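Local atomic coordinates of AbiQ (Lactococcus lactis, PDB entry 4GLK), a protein that cleaves RNA as the toxin of a type III toxin-antitoxin system in bacterial anti-phage defence and is neutralised by its cognate antitoxin RNA AntiQ. Residues A[82-87]-A[116-121]; A[42-47]-A[157-162]; A[137-140]-A[144-147]. The protein carries 1 engineered substitution. All coordinates share one frame; numbering follows the deposited sequence.

Interaction 1. Residues A[82-87]-A[116-121]; sequences NPLGYL and QKQLIY
Gln-118 of helix 116-121 extends across Leu-84 to reach the main chain of strand 83-87. Its first torsion (chi1 -70°) sets CG opposite its own carbonyl carbon, and the chain runs extended from there, which gives it the length to span the gap between the two backbones. Followed outward from CB, the first contact is made by CG, which lies 3.7 Å from Leu-84 CB and 4.0 Å from Leu-84 CD2. The amide carbon CD then comes within 3.9 Å of Leu-84 O. At the tip, NE2 donates to that same Leu-84 O at 2.8 Å. The N-H...O angle of only 124° makes this a weak, bent hydrogen bond despite the short separation. NE2 also stands 3.8 Å from Gly-85 CA, where the absence of a side chain leaves the backbone accessible to the amide.

The leucine answers with its other end. Leu-84 CD2 packs 3.7 Å from Lys-117 CB, touching only the root of the lysine, whose amino group leads away to a salt bridge with Glu-76. Strand and helix segments run at 65° to each other, with axes 8.8 Å apart at closest approach. Leu-84 has a psi near helical values, and both it and Gly-85 hydrogen-bond through the backbone to Leu-74 on the neighbouring edge strand 71-76. That pairing is consistent with a classic beta bulge, and the Leu-84 side chain points toward the helix at this irregularity.

The contact is therefore part apolar and part polar. The aliphatic half of one glutamine packs against a buried leucine, while its amide supplies a modest polar tie to the strand backbone, so apolar packing is likely to contribute more than the bent bond.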
ATOM      1  N   ASN A  82     -16.545  12.881   3.402  1.00 37.09           N
ATOM      2  CA  ASN A  82     -16.583  11.716   4.287  1.00 36.65           C
ATOM      3  C   ASN A  82     -15.297  10.863   4.080  1.00 38.94           C
ATOM      4  O   ASN A  82     -15.159  10.232   3.030  1.00 37.14           O
ATOM      5  CB  ASN A  82     -17.861  10.893   4.051  1.00 35.35           C
ATOM      6  CG  ASN A  82     -17.928   9.607   4.840  1.00 46.73           C
ATOM      7  OD1 ASN A  82     -17.682   9.579   6.037  1.00 33.89           O
ATOM      8  ND2 ASN A  82     -18.260   8.505   4.178  1.00 44.54           N
ATOM      9  N   PRO A  83     -14.332  10.888   5.039  1.00 35.98           N
ATOM     10  CA  PRO A  83     -13.091  10.101   4.864  1.00 36.06           C
ATOM     11  C   PRO A  83     -13.335   8.602   5.038  1.00 39.99           C
ATOM     12  O   PRO A  83     -14.149   8.206   5.864  1.00 42.50           O
ATOM     13  CB  PRO A  83     -12.138  10.684   5.919  1.00 37.81           C
ATOM     14  CG  PRO A  83     -13.019  11.237   6.970  1.00 42.52           C
ATOM     15  CD  PRO A  83     -14.341  11.605   6.334  1.00 38.05           C
ATOM     16  N   LEU A  84     -12.661   7.772   4.236  1.00 35.11           N
ATOM     17  CA  LEU A  84     -12.861   6.318   4.198  1.00 33.91           C
ATOM     18  C   LEU A  84     -11.646   5.507   4.646  1.00 34.67           C
ATOM     19  O   LEU A  84     -11.796   4.352   5.055  1.00 33.60           O
ATOM     20  CB  LEU A  84     -13.237   5.930   2.753  1.00 34.07           C
ATOM     21  CG  LEU A  84     -14.714   5.677   2.374  1.00 39.07           C
ATOM     22  CD1 LEU A  84     -15.660   6.665   2.995  1.00 39.30           C
ATOM     23  CD2 LEU A  84     -14.886   5.675   0.869  1.00 39.64           C
ATOM     24  N   GLY A  85     -10.460   6.094   4.529  1.00 28.12           N
ATOM     25  CA  GLY A  85      -9.222   5.418   4.896  1.00 26.80           C
ATOM     26  C   GLY A  85      -7.951   6.094   4.427  1.00 27.56           C
ATOM     27  O   GLY A  85      -7.979   7.269   4.053  1.00 26.41           O
ATOM     28  N   TYR A  86      -6.820   5.362   4.477  1.00 24.06           N
ATOM     29  CA  TYR A  86      -5.485   5.882   4.132  1.00 25.34           C
ATOM     30  C   TYR A  86      -4.622   4.893   3.396  1.00 28.86           C
ATOM     31  O   TYR A  86      -4.498   3.736   3.812  1.00 26.37           O
ATOM     32  CB  TYR A  86      -4.692   6.285   5.401  1.00 28.45           C
ATOM     33  CG  TYR A  86      -5.486   7.101   6.396  1.00 32.76           C
ATOM     34  CD1 TYR A  86      -5.688   8.464   6.203  1.00 35.85           C
ATOM     35  CD2 TYR A  86      -6.095   6.496   7.495  1.00 33.35           C
ATOM     36  CE1 TYR A  86      -6.458   9.213   7.091  1.00 39.42           C
ATOM     37  CE2 TYR A  86      -6.873   7.232   8.386  1.00 34.19           C
ATOM     38  CZ  TYR A  86      -7.043   8.593   8.185  1.00 45.69           C
ATOM     39  OH  TYR A  86      -7.765   9.344   9.081  1.00 49.65           O
ATOM     40  N   LEU A  87      -3.916   5.400   2.384  1.00 26.22           N
ATOM     41  CA  LEU A  87      -2.925   4.649   1.648  1.00 26.47           C
ATOM     42  C   LEU A  87      -1.597   5.061   2.198  1.00 28.23           C
ATOM     43  O   LEU A  87      -1.288   6.248   2.248  1.00 27.11           O
ATOM     44  CB  LEU A  87      -2.966   4.966   0.165  1.00 27.00           C
ATOM     45  CG  LEU A  87      -4.062   4.373  -0.628  1.00 32.08           C
ATOM     46  CD1 LEU A  87      -3.997   4.945  -2.008  1.00 33.63           C
ATOM     47  CD2 LEU A  87      -3.944   2.852  -0.670  1.00 33.96           C
ATOM     48  N   GLN A 116     -15.447  -1.301  -1.320  1.00 29.45           N
ATOM     49  CA  GLN A 116     -15.887  -1.067  -2.693  1.00 29.28           C
ATOM     50  C   GLN A 116     -15.786   0.440  -2.995  1.00 33.38           C
ATOM     51  O   GLN A 116     -15.153   0.829  -3.982  1.00 32.98           O
ATOM     52  CB  GLN A 116     -17.323  -1.599  -2.864  1.00 31.00           C
ATOM     53  CG  GLN A 116     -17.909  -1.502  -4.280  1.00 56.70           C
ATOM     54  CD  GLN A 116     -19.398  -1.813  -4.364  1.00 84.52           C
ATOM     55  OE1 GLN A 116     -19.887  -2.302  -5.386  1.00 83.15           O
ATOM     56  NE2 GLN A 116     -20.171  -1.499  -3.325  1.00 79.72           N
ATOM     57  N   LYS A 117     -16.326   1.276  -2.071  1.00 28.97           N
ATOM     58  CA  LYS A 117     -16.334   2.740  -2.131  1.00 28.55           C
ATOM     59  C   LYS A 117     -14.914   3.298  -2.149  1.00 29.16           C
ATOM     60  O   LYS A 117     -14.643   4.217  -2.915  1.00 26.92           O
ATOM     61  CB  LYS A 117     -17.148   3.331  -0.963  1.00 31.74           C
ATOM     62  CG  LYS A 117     -18.639   3.052  -1.088  1.00 44.63           C
ATOM     63  CD  LYS A 117     -19.411   3.522   0.127  1.00 54.46           C
ATOM     64  CE  LYS A 117     -20.905   3.432  -0.102  1.00 65.93           C
ATOM     65  NZ  LYS A 117     -21.369   4.354  -1.183  1.00 67.22           N
ATOM     66  N   GLN A 118     -14.006   2.724  -1.331  1.00 24.94           N
ATOM     67  CA  GLN A 118     -12.590   3.120  -1.306  1.00 24.74           C
ATOM     68  C   GLN A 118     -11.918   2.883  -2.670  1.00 27.38           C
ATOM     69  O   GLN A 118     -11.135   3.722  -3.108  1.00 26.49           O
ATOM     70  CB  GLN A 118     -11.816   2.337  -0.248  1.00 25.74           C
ATOM     71  CG  GLN A 118     -12.169   2.702   1.188  1.00 37.71           C
ATOM     72  CD  GLN A 118     -11.436   1.810   2.155  1.00 46.47           C
ATOM     73  OE1 GLN A 118     -11.355   0.583   1.983  1.00 39.55           O
ATOM     74  NE2 GLN A 118     -10.913   2.401   3.209  1.00 37.55           N
ATOM     75  N   LEU A 119     -12.186   1.724  -3.301  1.00 24.34           N
ATOM     76  CA  LEU A 119     -11.654   1.354  -4.621  1.00 24.34           C
ATOM     77  C   LEU A 119     -12.202   2.256  -5.709  1.00 29.63           C
ATOM     78  O   LEU A 119     -11.419   2.692  -6.549  1.00 29.86           O
ATOM     79  CB  LEU A 119     -11.983  -0.103  -4.963  1.00 24.07           C
ATOM     80  CG  LEU A 119     -11.174  -0.744  -6.083  1.00 27.41           C
ATOM     81  CD1 LEU A 119      -9.665  -0.634  -5.827  1.00 23.68           C
ATOM     82  CD2 LEU A 119     -11.555  -2.189  -6.203  1.00 27.52           C
ATOM     83  N   ILE A 120     -13.530   2.546  -5.719  1.00 26.40           N
ATOM     84  CA  ILE A 120     -14.046   3.479  -6.741  1.00 27.55           C
ATOM     85  C   ILE A 120     -13.327   4.848  -6.641  1.00 29.91           C
ATOM     86  O   ILE A 120     -12.963   5.417  -7.671  1.00 30.12           O
ATOM     87  CB  ILE A 120     -15.601   3.563  -6.952  1.00 31.85           C
ATOM     88  CG1 ILE A 120     -16.226   4.877  -6.476  1.00 33.04           C
ATOM     89  CG2 ILE A 120     -16.386   2.325  -6.496  1.00 33.83           C
ATOM     90  CD1 ILE A 120     -17.047   5.535  -7.537  1.00 44.34           C
ATOM     91  N   TYR A 121     -13.066   5.326  -5.393  1.00 23.48           N
ATOM     92  CA  TYR A 121     -12.356   6.576  -5.179  1.00 21.77           C
ATOM     93  C   TYR A 121     -10.917   6.482  -5.688  1.00 25.02           C
ATOM     94  O   TYR A 121     -10.471   7.355  -6.420  1.00 22.43           O
ATOM     95  CB  TYR A 121     -12.390   7.034  -3.721  1.00 21.40           C
ATOM     96  CG  TYR A 121     -11.672   8.356  -3.533  1.00 20.37           C
ATOM     97  CD1 TYR A 121     -12.230   9.547  -3.998  1.00 22.84           C
ATOM     98  CD2 TYR A 121     -10.408   8.408  -2.958  1.00 19.61           C
ATOM     99  CE1 TYR A 121     -11.551  10.757  -3.878  1.00 23.20           C
ATOM    100  CE2 TYR A 121      -9.712   9.607  -2.855  1.00 19.75           C
ATOM    101  CZ  TYR A 121     -10.288  10.779  -3.312  1.00 24.73           C
ATOM    102  OH  TYR A 121      -9.633  11.970  -3.152  1.00 24.66           O
TER

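Interaction 2. Residues A[42-47]-A[157-162]; sequences NDFNYF and LLEAKA
Phe-44 and Glu-159 both carry their CG opposite the carbonyl carbon (chi1 -57° and -77°). These torsions send the ring toward helix 157-162 and the extended glutamate toward the ring. The glutamate methylene then sits over the middle of one ring face: Glu-159 CG is 3.8 Å from the centroid of Phe-44, a CH-pi contact almost along the ring normal. Beyond it the carboxylate keeps to the same side, with its plane only 6° from that of the ring, so that the two flat groups are stacked, and Glu-159 CD is 3.9 Å from Phe-44 CD2. Glu-159 CB lies over the face as well, 3.8 Å from Phe-44 CZ. One turn later, Ala-162 CB meets Phe-44 CE1 obliquely at 4.1 Å.

The polar end of the glutamate belongs to a second aromatic residue. Tyr-46 OH donates to Glu-159 OE1 at 2.6 Å, reaching the oxygen on its anti side and somewhat out of the carboxylate plane. The acceptor lies at the edge of the tyrosine ring, near the ring plane, and the ring stands steeply to the carboxylate. Tyr-137 OH also bonds to OE1, so two phenol groups grip one oxygen and fix the rotation of the carboxylate stacked on Phe-44.

The arrangement joins helix 155-166, the last of the chain, to the loop residue Phe-44 and to Tyr-46 of strand 45-52, part of the antiparallel sheet of the ToxN/AbiQ fold, which is assigned to the SH3 clan.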
ATOM      1  N   ASN A  42      10.579  -1.772 -12.437  1.00 58.77           N
ATOM      2  CA  ASN A  42       9.768  -1.960 -13.656  1.00 57.79           C
ATOM      3  C   ASN A  42       9.316  -3.408 -13.794  1.00 59.38           C
ATOM      4  O   ASN A  42       8.193  -3.665 -14.233  1.00 59.41           O
ATOM      5  CB  ASN A  42      10.470  -1.457 -14.917  1.00 60.92           C
ATOM      6  CG  ASN A  42      10.042  -0.061 -15.331  1.00 89.47           C
ATOM      7  OD1 ASN A  42       8.909   0.171 -15.780  1.00 82.52           O
ATOM      8  ND2 ASN A  42      10.944   0.901 -15.205  1.00 83.06           N
ATOM      9  N   ASP A  43      10.175  -4.355 -13.378  1.00 53.02           N
ATOM     10  CA  ASP A  43       9.852  -5.784 -13.362  1.00 50.95           C
ATOM     11  C   ASP A  43       9.007  -6.038 -12.114  1.00 47.89           C
ATOM     12  O   ASP A  43       8.257  -7.017 -12.043  1.00 48.26           O
ATOM     13  CB  ASP A  43      11.148  -6.621 -13.294  1.00 53.62           C
ATOM     14  CG  ASP A  43      10.933  -8.124 -13.190  1.00 66.20           C
ATOM     15  OD1 ASP A  43      10.074  -8.657 -13.931  1.00 66.61           O
ATOM     16  OD2 ASP A  43      11.619  -8.766 -12.360  1.00 72.65           O
ATOM     17  N   PHE A  44       9.130  -5.129 -11.133  1.00 38.44           N
ATOM     18  CA  PHE A  44       8.449  -5.183  -9.850  1.00 35.45           C
ATOM     19  C   PHE A  44       7.128  -4.481  -9.830  1.00 36.10           C
ATOM     20  O   PHE A  44       7.011  -3.351 -10.300  1.00 36.21           O
ATOM     21  CB  PHE A  44       9.345  -4.615  -8.748  1.00 36.21           C
ATOM     22  CG  PHE A  44      10.665  -5.332  -8.640  1.00 37.12           C
ATOM     23  CD1 PHE A  44      10.764  -6.536  -7.952  1.00 38.94           C
ATOM     24  CD2 PHE A  44      11.800  -4.831  -9.265  1.00 39.46           C
ATOM     25  CE1 PHE A  44      11.988  -7.199  -7.854  1.00 40.10           C
ATOM     26  CE2 PHE A  44      13.023  -5.493  -9.164  1.00 41.96           C
ATOM     27  CZ  PHE A  44      13.112  -6.662  -8.447  1.00 39.50           C
ATOM     28  N   ASN A  45       6.136  -5.154  -9.257  1.00 30.13           N
ATOM     29  CA  ASN A  45       4.810  -4.596  -9.044  1.00 28.01           C
ATOM     30  C   ASN A  45       4.688  -4.223  -7.582  1.00 27.32           C
ATOM     31  O   ASN A  45       4.942  -5.050  -6.713  1.00 27.06           O
ATOM     32  CB  ASN A  45       3.730  -5.569  -9.461  1.00 28.00           C
ATOM     33  CG  ASN A  45       3.663  -5.816 -10.955  1.00 43.88           C
ATOM     34  OD1 ASN A  45       3.737  -4.895 -11.793  1.00 33.74           O
ATOM     35  ND2 ASN A  45       3.486  -7.071 -11.311  1.00 31.80           N
ATOM     36  N   TYR A  46       4.355  -2.961  -7.328  1.00 21.60           N
ATOM     37  CA  TYR A  46       4.244  -2.371  -6.000  1.00 21.61           C
ATOM     38  C   TYR A  46       2.822  -2.276  -5.522  1.00 25.82           C
ATOM     39  O   TYR A  46       1.927  -1.866  -6.257  1.00 25.57           O
ATOM     40  CB  TYR A  46       4.902  -0.996  -5.987  1.00 22.60           C
ATOM     41  CG  TYR A  46       6.373  -1.076  -5.668  1.00 23.10           C
ATOM     42  CD1 TYR A  46       7.312  -1.346  -6.663  1.00 23.81           C
ATOM     43  CD2 TYR A  46       6.826  -0.939  -4.358  1.00 23.73           C
ATOM     44  CE1 TYR A  46       8.670  -1.428  -6.369  1.00 24.82           C
ATOM     45  CE2 TYR A  46       8.179  -1.018  -4.054  1.00 24.85           C
ATOM     46  CZ  TYR A  46       9.096  -1.262  -5.060  1.00 27.65           C
ATOM     47  OH  TYR A  46      10.410  -1.381  -4.720  1.00 24.46           O
ATOM     48  N   PHE A  47       2.626  -2.674  -4.276  1.00 22.47           N
ATOM     49  CA  PHE A  47       1.335  -2.693  -3.613  1.00 21.14           C
ATOM     50  C   PHE A  47       1.389  -1.876  -2.331  1.00 23.19           C
ATOM     51  O   PHE A  47       2.330  -2.023  -1.573  1.00 21.68           O
ATOM     52  CB  PHE A  47       0.914  -4.155  -3.361  1.00 21.84           C
ATOM     53  CG  PHE A  47       0.747  -4.889  -4.679  1.00 21.45           C
ATOM     54  CD1 PHE A  47      -0.479  -4.907  -5.329  1.00 22.39           C
ATOM     55  CD2 PHE A  47       1.839  -5.474  -5.314  1.00 23.01           C
ATOM     56  CE1 PHE A  47      -0.616  -5.493  -6.588  1.00 22.43           C
ATOM     57  CE2 PHE A  47       1.696  -6.081  -6.564  1.00 25.12           C
ATOM     58  CZ  PHE A  47       0.466  -6.096  -7.185  1.00 22.37           C
ATOM     59  N   LEU A 157      16.374  -2.777  -1.211  1.00 29.45           N
ATOM     60  CA  LEU A 157      16.688  -4.001  -0.467  1.00 30.31           C
ATOM     61  C   LEU A 157      15.512  -5.003  -0.636  1.00 33.12           C
ATOM     62  O   LEU A 157      15.745  -6.188  -0.882  1.00 31.97           O
ATOM     63  CB  LEU A 157      16.919  -3.660   1.024  1.00 31.12           C
ATOM     64  CG  LEU A 157      17.007  -4.833   2.017  1.00 36.82           C
ATOM     65  CD1 LEU A 157      18.359  -5.512   1.942  1.00 36.74           C
ATOM     66  CD2 LEU A 157      16.743  -4.368   3.446  1.00 38.77           C
ATOM     67  N   LEU A 158      14.263  -4.500  -0.570  1.00 28.69           N
ATOM     68  CA  LEU A 158      13.065  -5.321  -0.736  1.00 28.66           C
ATOM     69  C   LEU A 158      13.011  -5.915  -2.150  1.00 29.55           C
ATOM     70  O   LEU A 158      12.698  -7.084  -2.291  1.00 28.03           O
ATOM     71  CB  LEU A 158      11.785  -4.531  -0.415  1.00 28.46           C
ATOM     72  CG  LEU A 158      11.516  -4.126   1.041  1.00 33.60           C
ATOM     73  CD1 LEU A 158      10.260  -3.296   1.125  1.00 32.48           C
ATOM     74  CD2 LEU A 158      11.264  -5.345   1.935  1.00 37.39           C
ATOM     75  N   GLU A 159      13.392  -5.132  -3.164  1.00 25.98           N
ATOM     76  CA  GLU A 159      13.479  -5.566  -4.557  1.00 26.70           C
ATOM     77  C   GLU A 159      14.509  -6.678  -4.719  1.00 32.81           C
ATOM     78  O   GLU A 159      14.201  -7.669  -5.365  1.00 32.38           O
ATOM     79  CB  GLU A 159      13.831  -4.395  -5.480  1.00 27.90           C
ATOM     80  CG  GLU A 159      12.657  -3.476  -5.766  1.00 33.31           C
ATOM     81  CD  GLU A 159      12.965  -2.242  -6.595  1.00 36.61           C
ATOM     82  OE1 GLU A 159      12.053  -1.406  -6.765  1.00 34.12           O
ATOM     83  OE2 GLU A 159      14.100  -2.123  -7.102  1.00 36.39           O
ATOM     84  N   ALA A 160      15.694  -6.547  -4.076  1.00 31.08           N
ATOM     85  CA  ALA A 160      16.761  -7.551  -4.090  1.00 32.63           C
ATOM     86  C   ALA A 160      16.282  -8.831  -3.439  1.00 36.90           C
ATOM     87  O   ALA A 160      16.527  -9.913  -3.975  1.00 36.46           O
ATOM     88  CB  ALA A 160      18.002  -7.032  -3.367  1.00 33.80           C
ATOM     89  N   LYS A 161      15.553  -8.707  -2.322  1.00 33.09           N
ATOM     90  CA  LYS A 161      15.034  -9.876  -1.639  1.00 33.11           C
ATOM     91  C   LYS A 161      13.775 -10.487  -2.283  1.00 37.54           C
ATOM     92  O   LYS A 161      13.586 -11.694  -2.175  1.00 36.38           O
ATOM     93  CB  LYS A 161      14.989  -9.684  -0.121  1.00 35.33           C
ATOM     94  CG  LYS A 161      16.281 -10.175   0.542  1.00 48.25           C
ATOM     95  CD  LYS A 161      17.406  -9.149   0.599  1.00 55.56           C
ATOM     96  CE  LYS A 161      18.638  -9.710   1.275  1.00 70.36           C
ATOM     97  NZ  LYS A 161      19.541 -10.413   0.323  1.00 84.28           N
ATOM     98  N   ALA A 162      12.993  -9.690  -3.054  1.00 33.64           N
ATOM     99  CA  ALA A 162      11.819 -10.187  -3.784  1.00 32.80           C
ATOM    100  C   ALA A 162      12.245 -11.118  -4.920  1.00 36.41           C
ATOM    101  O   ALA A 162      11.629 -12.166  -5.108  1.00 35.76           O
ATOM    102  CB  ALA A 162      11.007  -9.029  -4.341  1.00 33.06           C
TER

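Interaction 3. Residues A[137-140]-A[144-147]; sequences YRKA and KDGY
Lys-139 O receives the backbone N-H of Asp-145 at 2.9 Å, with an N-H...O angle of 147°, and this hydrogen bond fastens the start of helix 146-151 to the closing turns of helix 126-143. Lys-144 N approaches the same Lys-139 O, also at 2.9 Å. The reversal coincides with Lys-144, the first residue to leave the helix, whose phi is +62°.

Asp-145 occupies the N-cap position of the next helix. A chi1 of 178° swings its carboxylate away from its own backbone N, and OD1 accepts from Tyr-147 N at 3.1 Å, a capping bond of weak geometry. The second oxygen faces the lysine: Asp-145 OD2 is 3.8 Å from Lys-139 CD and 3.9 Å from Lys-139 NZ, a long salt bridge. The amino group has another loose acidic partner in Glu-143, also a long ion pair.

The backbone bond and the cap thus define the junction, and the long charge pairings are likely to add little. The acid would be expected to interact favourably with the helix N-terminus, while the lysine may partly offset its charge.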
ATOM      1  N   TYR A 137       9.084   6.784  -3.940  1.00 21.47           N
ATOM      2  CA  TYR A 137      10.132   5.853  -4.398  1.00 20.90           C
ATOM      3  C   TYR A 137      11.447   6.580  -4.679  1.00 24.18           C
ATOM      4  O   TYR A 137      12.473   6.218  -4.103  1.00 22.75           O
ATOM      5  CB  TYR A 137       9.660   5.093  -5.638  1.00 21.93           C
ATOM      6  CG  TYR A 137      10.592   3.990  -6.089  1.00 25.95           C
ATOM      7  CD1 TYR A 137      10.526   2.722  -5.523  1.00 27.73           C
ATOM      8  CD2 TYR A 137      11.511   4.202  -7.113  1.00 27.53           C
ATOM      9  CE1 TYR A 137      11.356   1.692  -5.961  1.00 29.20           C
ATOM     10  CE2 TYR A 137      12.344   3.176  -7.562  1.00 28.43           C
ATOM     11  CZ  TYR A 137      12.268   1.926  -6.976  1.00 34.16           C
ATOM     12  OH  TYR A 137      13.087   0.914  -7.407  1.00 37.46           O
ATOM     13  N   ARG A 138      11.402   7.635  -5.509  1.00 21.29           N
ATOM     14  CA  ARG A 138      12.572   8.411  -5.905  1.00 21.78           C
ATOM     15  C   ARG A 138      13.204   9.158  -4.736  1.00 27.68           C
ATOM     16  O   ARG A 138      14.427   9.090  -4.565  1.00 28.04           O
ATOM     17  CB  ARG A 138      12.234   9.375  -7.050  1.00 19.65           C
ATOM     18  CG  ARG A 138      11.848   8.677  -8.349  1.00 19.53           C
ATOM     19  CD  ARG A 138      11.715   9.713  -9.440  1.00 28.64           C
ATOM     20  NE  ARG A 138      10.943   9.245 -10.597  1.00 31.01           N
ATOM     21  CZ  ARG A 138      11.429   9.153 -11.828  1.00 56.25           C
ATOM     22  NH1 ARG A 138      12.701   9.433 -12.076  1.00 57.64           N
ATOM     23  NH2 ARG A 138      10.648   8.752 -12.822  1.00 47.53           N
ATOM     24  N   LYS A 139      12.388   9.839  -3.925  1.00 23.19           N
ATOM     25  CA  LYS A 139      12.890  10.592  -2.757  1.00 24.52           C
ATOM     26  C   LYS A 139      13.580   9.681  -1.741  1.00 29.83           C
ATOM     27  O   LYS A 139      14.641  10.036  -1.240  1.00 30.82           O
ATOM     28  CB  LYS A 139      11.763  11.396  -2.088  1.00 26.08           C
ATOM     29  CG  LYS A 139      11.270  12.575  -2.934  1.00 31.15           C
ATOM     30  CD  LYS A 139      11.840  13.901  -2.473  1.00 29.73           C
ATOM     31  CE  LYS A 139      11.505  15.025  -3.417  1.00 38.86           C
ATOM     32  NZ  LYS A 139      12.171  16.290  -3.007  1.00 49.05           N
ATOM     33  N   ALA A 140      13.023   8.486  -1.490  1.00 27.07           N
ATOM     34  CA  ALA A 140      13.627   7.547  -0.522  1.00 27.19           C
ATOM     35  C   ALA A 140      14.815   6.732  -1.052  1.00 34.39           C
ATOM     36  O   ALA A 140      15.804   6.549  -0.336  1.00 33.77           O
ATOM     37  CB  ALA A 140      12.563   6.603   0.026  1.00 26.92           C
ATOM     38  N   LYS A 144      17.536  10.010  -1.555  1.00 41.37           N
ATOM     39  CA  LYS A 144      17.923   9.759  -0.169  1.00 41.66           C
ATOM     40  C   LYS A 144      17.548  10.962   0.735  1.00 45.44           C
ATOM     41  O   LYS A 144      18.245  11.252   1.705  1.00 45.34           O
ATOM     42  CB  LYS A 144      19.417   9.358  -0.063  1.00 44.43           C
ATOM     43  CG  LYS A 144      19.696   7.867   0.208  1.00 55.56           C
ATOM     44  CD  LYS A 144      19.585   6.880  -0.984  1.00 65.22           C
ATOM     45  CE  LYS A 144      20.277   7.310  -2.258  1.00 82.46           C
ATOM     46  NZ  LYS A 144      21.739   7.585  -2.096  1.00 92.24           N
ATOM     47  N   ASP A 145      16.409  11.627   0.402  1.00 41.25           N
ATOM     48  CA  ASP A 145      15.791  12.757   1.135  1.00 39.64           C
ATOM     49  C   ASP A 145      15.452  12.281   2.534  1.00 42.26           C
ATOM     50  O   ASP A 145      14.818  11.237   2.695  1.00 41.93           O
ATOM     51  CB  ASP A 145      14.514  13.242   0.427  1.00 40.22           C
ATOM     52  CG  ASP A 145      13.746  14.365   1.110  1.00 48.06           C
ATOM     53  OD1 ASP A 145      13.132  14.110   2.177  1.00 48.51           O
ATOM     54  OD2 ASP A 145      13.665  15.466   0.525  1.00 50.04           O
ATOM     55  N   GLY A 146      15.887  13.071   3.513  1.00 37.75           N
ATOM     56  CA  GLY A 146      15.739  12.830   4.942  1.00 36.50           C
ATOM     57  C   GLY A 146      14.388  12.351   5.415  1.00 37.17           C
ATOM     58  O   GLY A 146      14.302  11.300   6.045  1.00 37.33           O
ATOM     59  N   TYR A 147      13.330  13.117   5.118  1.00 32.13           N
ATOM     60  CA  TYR A 147      11.976  12.807   5.566  1.00 30.75           C
ATOM     61  C   TYR A 147      11.455  11.483   5.002  1.00 33.47           C
ATOM     62  O   TYR A 147      10.907  10.671   5.743  1.00 33.75           O
ATOM     63  CB  TYR A 147      11.006  13.983   5.295  1.00 30.69           C
ATOM     64  CG  TYR A 147       9.576  13.705   5.721  1.00 30.22           C
ATOM     65  CD1 TYR A 147       9.140  14.005   7.005  1.00 31.19           C
ATOM     66  CD2 TYR A 147       8.662  13.133   4.837  1.00 30.19           C
ATOM     67  CE1 TYR A 147       7.830  13.751   7.401  1.00 32.88           C
ATOM     68  CE2 TYR A 147       7.359  12.846   5.229  1.00 30.79           C
ATOM     69  CZ  TYR A 147       6.944  13.163   6.510  1.00 39.51           C
ATOM     70  OH  TYR A 147       5.655  12.887   6.890  1.00 39.21           O
TER

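Overall arrangement
Interactions 2 and 3 are joined directly: Tyr-137 OH lies 2.6 Å from Glu-159 OE1, a probable hydrogen bond, and Tyr-137 CE1 packs 3.4 Å from Tyr-46 OH. Their centres are about 17 Å apart, and interaction 3 is nested along the chain within the loop closed by interaction 2. Interaction 1 stands apart, its centre about 25 Å from that of interaction 2 and on the opposite side of the chain's centre, yet both reach one sheet through the neighbouring strands 79-94 and 45-52. Interactions 1 and 2 each set a helix against that antiparallel sheet, while interaction 3 is a helix-to-helix junction linked to interaction 2 through Tyr-137. Their geometry alone identifies no catalytic residue.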